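Long-range contacts in 1,3-1,4-beta-glucanase (Hordeum vulgare, PDB 1AQ0), which hydrolyses mixed-linkage 1,3-1,4-beta-glucans, probably cutting 1,4 bonds, as a family 17 glycoside hydrolase with a TIM-barrel fold: residues Leu62-Pro66 with Pro104-Val109; Pro138-Phe143 with Thr216-His221. All coordinates share one frame; numbering follows the deposited sequence.

Contact 1: residues Leu62-Pro66 with Pro104-Val109; sequences LAASP and PAMKNV
L62 and A63, in the last turn of helix 59-64, lie against helix 102-115 on the outer, helical layer of the TIM barrel. L62 gives this packing both an apolar and a polar hold. Its CB meets CB of A105 at 4.0 Å, and its CD1 reaches CG2 of V109, the two side chains meeting at a slant; V109 gets that methyl there because CG2 is anti to the carbonyl carbon while CG1 is anti to the backbone N (chi1 175°). A105 and V109 also touch V90 and V88 of strand 84-92, so this side of the helix joins the barrel wall to helix 59-64.

The carbonyl of L62 takes the amide of N108: ND2 sits 2.8 Å from L62 O, with the N-H aimed almost straight at the oxygen (175°), and the acceptor lies in the plane of the side-chain amide. A63 is where the backbones come closest, its CA 3.8 Å from CA of A105, and its CB packs on CB of P104 at 3.7 Å. Small alanines on both helices permit this approach. S65, the first residue after the helix, N-caps the next one, 66-78, its OG bonded to the backbone N of A68. P66, in the first turn of that helix, lies obliquely against the oxygen side of the N108 amide. An alanine in place of N108 would probably leave the L62 carbonyl without its side-chain donor and open a gap beside P66, whose ring atom CG now stands 3.9 Å from N108 OD1.

Contact 2: residues Pro138-Phe143 with Thr216-His221; sequences PSAGSF and TAMGKH
This is a loop-to-helix contact, part polar and part aromatic, in which the 3-10 turn 138-140 and the short strand 142-143 lie along the C-terminal end of helix 206-219, with F143 and A217 at its apolar centre. CB of A217 stands over the middle of the F143 ring, 3.7 Å from the centroid and only 12° off the ring normal, a CH-pi contact. The same methyl also packs against CA of S142, where the two backbones are nearest. At the edge of the F143 ring, close to its plane, comes CD2 of H221, 3.8 Å from CD2 of F143; the two rings are inclined at 45°. A water bridges the same residues, accepting from F143 N and, weakly, from H221 NE2.

Segment 138-143 belongs to the excursion that follows barrel strand 122-128 of this TIM barrel. Strand 142-143 pairs there with strand 132-134 as a small antiparallel ribbon, and L132 of that ribbon touches both F143 and A217.

Further back, the polar part begins at K220. Its side chain runs extended beyond CG alongside the turn and donates a hydrogen bond from NZ to G141 O at 3.0 Å, approaching from above the carbonyl plane, 48° out of it. A second water takes a bond from K220 NZ, a weak one, and donates to S139 O, extending the lysine's hold to the 3-10 turn. T216 faces that turn with both branches: CG2 lies 3.5 Å from S139 O, while OG1 comes within 2.8 Å of P138 O, its hydroxyl also having D212 O of its own helix within reach.

Contact 1 closes before contact 2 opens along the chain, and both belong to the single family 17 TIM barrel. Their centres are 27 Å apart and their nearest atoms about 12 Å apart, so they do not touch. Contact 1 packs helix 59-64 and the start of helix 66-78 against helix 102-115; contact 2 sets the ribbon formed by strands 132-134 and 142-143 on the end of helix 206-219. Helix 145-161 is shared by both: it touches M106 and K107 of contact 1 through V154 and F157, and F143 and H221 of contact 2 through M151 and A148. Contact 1 thus joins outer-layer helices, contact 2 a loop excursion to the helix before strand 228-232.

Contact 1: residues Leu62-Pro66 with Pro104-Val109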
loop_
_atom_site.group_PDB
_atom_site.type_symbol
_atom_site.label_atom_id
_atom_site.label_comp_id
_atom_site.label_asym_id
_atom_site.label_seq_id
_atom_site.Cartn_x
_atom_site.Cartn_y
_atom_site.Cartn_z
ATOM N N LEU A 62 8.019 18.379 27.952
ATOM C CA LEU A 62 7.714 18.675 26.560
ATOM C C LEU A 62 6.226 18.968 26.379
ATOM O O LEU A 62 5.853 19.826 25.585
ATOM C CB LEU A 62 8.143 17.512 25.652
ATOM C CG LEU A 62 9.638 17.170 25.546
ATOM C CD1 LEU A 62 9.820 15.928 24.688
ATOM C CD2 LEU A 62 10.421 18.331 24.963
ATOM N N ALA A 63 5.386 18.274 27.142
ATOM C CA ALA A 63 3.936 18.447 27.067
ATOM C C ALA A 63 3.459 19.747 27.694
ATOM O O ALA A 63 2.539 20.391 27.189
ATOM C CB ALA A 63 3.240 17.285 27.736
ATOM N N ALA A 64 4.094 20.137 28.790
ATOM C CA ALA A 64 3.704 21.342 29.502
ATOM C C ALA A 64 4.215 22.644 28.908
ATOM O O ALA A 64 3.573 23.684 29.054
ATOM C CB ALA A 64 4.125 21.236 30.970
ATOM N N SER A 65 5.331 22.596 28.196
ATOM C CA SER A 65 5.882 23.825 27.663
ATOM C C SER A 65 6.394 23.819 26.230
ATOM O O SER A 65 7.343 23.109 25.901
ATOM C CB SER A 65 6.997 24.306 28.595
ATOM O OG SER A 65 7.646 25.455 28.080
ATOM N N PRO A 66 5.771 24.633 25.358
ATOM C CA PRO A 66 6.191 24.724 23.956
ATOM C C PRO A 66 7.643 25.195 23.879
ATOM O O PRO A 66 8.395 24.764 23.009
ATOM C CB PRO A 66 5.236 25.773 23.391
ATOM C CG PRO A 66 3.968 25.473 24.128
ATOM C CD PRO A 66 4.465 25.294 25.553
ATOM N N PRO A 104 0.090 15.932 23.839
ATOM C CA PRO A 104 0.578 17.305 24.037
ATOM C C PRO A 104 2.069 17.424 23.689
ATOM O O PRO A 104 2.485 18.357 22.993
ATOM C CB PRO A 104 0.336 17.533 25.526
ATOM C CG PRO A 104 -0.890 16.741 25.782
ATOM C CD PRO A 104 -0.621 15.458 25.039
ATOM N N ALA A 105 2.860 16.455 24.150
ATOM C CA ALA A 105 4.297 16.450 23.882
ATOM C C ALA A 105 4.583 16.318 22.384
ATOM O O ALA A 105 5.451 17.012 21.852
ATOM C CB ALA A 105 4.976 15.330 24.658
ATOM N N MET A 106 3.854 15.436 21.703
ATOM C CA MET A 106 4.053 15.246 20.268
ATOM C C MET A 106 3.692 16.512 19.499
ATOM O O MET A 106 4.404 16.900 18.572
ATOM C CB MET A 106 3.230 14.062 19.741
ATOM C CG MET A 106 3.712 12.689 20.208
ATOM S SD MET A 106 2.828 11.334 19.376
ATOM C CE MET A 106 1.565 11.003 20.504
ATOM N N LYS A 107 2.595 17.158 19.893
ATOM C CA LYS A 107 2.145 18.392 19.246
ATOM C C LYS A 107 3.204 19.470 19.380
ATOM O O LYS A 107 3.538 20.148 18.409
ATOM C CB LYS A 107 0.868 18.918 19.896
ATOM C CG LYS A 107 -0.436 18.292 19.446
ATOM C CD LYS A 107 -1.575 18.884 20.279
ATOM C CE LYS A 107 -2.758 19.345 19.433
ATOM N NZ LYS A 107 -3.686 18.234 19.073
ATOM N N ASN A 108 3.726 19.628 20.596
ATOM C CA ASN A 108 4.746 20.639 20.863
ATOM C C ASN A 108 6.039 20.386 20.102
ATOM O O ASN A 108 6.639 21.321 19.572
ATOM C CB ASN A 108 5.009 20.769 22.372
ATOM C CG ASN A 108 3.866 21.445 23.109
ATOM O OD1 ASN A 108 3.024 22.097 22.496
ATOM N ND2 ASN A 108 3.831 21.297 24.426
ATOM N N VAL A 109 6.470 19.127 20.028
ATOM C CA VAL A 109 7.694 18.793 19.298
ATOM C C VAL A 109 7.441 19.041 17.812
ATOM O O VAL A 109 8.274 19.617 17.111
ATOM C CB VAL A 109 8.113 17.318 19.527
ATOM C CG1 VAL A 109 9.318 16.970 18.670
ATOM C CG2 VAL A 109 8.439 17.089 20.996
#

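Contact 2: residues Pro138-Phe143 with Thr216-His221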
loop_
_atom_site.group_PDB
_atom_site.type_symbol
_atom_site.label_atom_id
_atom_site.label_comp_id
_atom_site.label_asym_id
_atom_site.label_seq_id
_atom_site.Cartn_x
_atom_site.Cartn_y
_atom_site.Cartn_z
ATOM N N PRO A 138 -6.537 -11.459 12.895
ATOM C CA PRO A 138 -6.234 -10.052 12.588
ATOM C C PRO A 138 -7.441 -9.161 12.319
ATOM O O PRO A 138 -7.411 -7.977 12.636
ATOM C CB PRO A 138 -5.320 -10.157 11.369
ATOM C CG PRO A 138 -4.615 -11.433 11.600
ATOM C CD PRO A 138 -5.724 -12.354 12.054
ATOM N N SER A 139 -8.505 -9.724 11.750
ATOM C CA SER A 139 -9.704 -8.940 11.462
ATOM C C SER A 139 -10.413 -8.502 12.746
ATOM O O SER A 139 -11.230 -7.584 12.727
ATOM C CB SER A 139 -10.671 -9.726 10.577
ATOM O OG SER A 139 -11.066 -10.931 11.200
ATOM N N ALA A 140 -10.102 -9.168 13.853
ATOM C CA ALA A 140 -10.707 -8.842 15.135
ATOM C C ALA A 140 -9.773 -8.004 16.017
ATOM O O ALA A 140 -10.083 -7.734 17.179
ATOM C CB ALA A 140 -11.111 -10.122 15.859
ATOM N N GLY A 141 -8.638 -7.593 15.458
ATOM C CA GLY A 141 -7.671 -6.810 16.207
ATOM C C GLY A 141 -8.232 -5.563 16.859
ATOM O O GLY A 141 -8.998 -4.817 16.246
ATOM N N SER A 142 -7.854 -5.328 18.109
ATOM C CA SER A 142 -8.318 -4.150 18.828
ATOM C C SER A 142 -7.442 -3.883 20.039
ATOM O O SER A 142 -6.758 -4.784 20.529
ATOM C CB SER A 142 -9.775 -4.328 19.264
ATOM O OG SER A 142 -9.932 -5.545 19.965
ATOM N N PHE A 143 -7.409 -2.626 20.470
ATOM C CA PHE A 143 -6.630 -2.236 21.638
ATOM C C PHE A 143 -7.397 -2.614 22.898
ATOM O O PHE A 143 -8.596 -2.900 22.848
ATOM C CB PHE A 143 -6.382 -0.723 21.647
ATOM C CG PHE A 143 -5.591 -0.227 20.479
ATOM C CD1 PHE A 143 -4.358 -0.797 20.161
ATOM C CD2 PHE A 143 -6.080 0.802 19.685
ATOM C CE1 PHE A 143 -3.626 -0.348 19.065
ATOM C CE2 PHE A 143 -5.357 1.259 18.588
ATOM C CZ PHE A 143 -4.126 0.684 18.274
ATOM N N THR A 216 -5.806 -3.210 11.912
ATOM C CA THR A 216 -7.245 -3.269 12.149
ATOM C C THR A 216 -7.614 -2.370 13.337
ATOM O O THR A 216 -8.540 -1.559 13.258
ATOM C CB THR A 216 -7.710 -4.713 12.415
ATOM O OG1 THR A 216 -7.389 -5.525 11.284
ATOM C CG2 THR A 216 -9.211 -4.767 12.629
ATOM N N ALA A 217 -6.836 -2.466 14.409
ATOM C CA ALA A 217 -7.077 -1.668 15.605
ATOM C C ALA A 217 -7.012 -0.175 15.305
ATOM O O ALA A 217 -7.844 0.597 15.790
ATOM C CB ALA A 217 -6.087 -2.036 16.683
ATOM N N MET A 218 -6.021 0.228 14.515
ATOM C CA MET A 218 -5.859 1.626 14.130
ATOM C C MET A 218 -7.029 2.116 13.280
ATOM O O MET A 218 -7.488 3.249 13.447
ATOM C CB MET A 218 -4.559 1.836 13.350
ATOM C CG MET A 218 -3.298 1.855 14.194
ATOM S SD MET A 218 -1.844 2.291 13.211
ATOM C CE MET A 218 -1.486 0.752 12.495
ATOM N N GLY A 219 -7.493 1.272 12.361
ATOM C CA GLY A 219 -8.603 1.627 11.494
ATOM C C GLY A 219 -9.863 1.928 12.282
ATOM O O GLY A 219 -10.631 2.819 11.918
ATOM N N LYS A 220 -10.050 1.199 13.381
ATOM C CA LYS A 220 -11.206 1.366 14.262
ATOM C C LYS A 220 -11.155 2.671 15.065
ATOM O O LYS A 220 -12.099 2.996 15.797
ATOM C CB LYS A 220 -11.305 0.195 15.247
ATOM C CG LYS A 220 -11.629 -1.151 14.629
ATOM C CD LYS A 220 -11.718 -2.214 15.714
ATOM C CE LYS A 220 -11.958 -3.591 15.124
ATOM N NZ LYS A 220 -11.943 -4.652 16.171
ATOM N N HIS A 221 -10.036 3.390 14.975
ATOM C CA HIS A 221 -9.879 4.648 15.698
ATOM C C HIS A 221 -9.610 5.837 14.795
ATOM O O HIS A 221 -9.108 6.864 15.253
ATOM C CB HIS A 221 -8.775 4.533 16.749
ATOM C CG HIS A 221 -9.175 3.744 17.952
ATOM N ND1 HIS A 221 -9.694 4.332 19.089
ATOM C CD2 HIS A 221 -9.142 2.415 18.204
ATOM C CE1 HIS A 221 -9.958 3.401 19.982
ATOM N NE2 HIS A 221 -9.632 2.225 19.472
HETATM O O HOH W 1 -13.601 -6.457 13.908
HETATM O O HOH W 2 -9.232 -0.754 18.919
#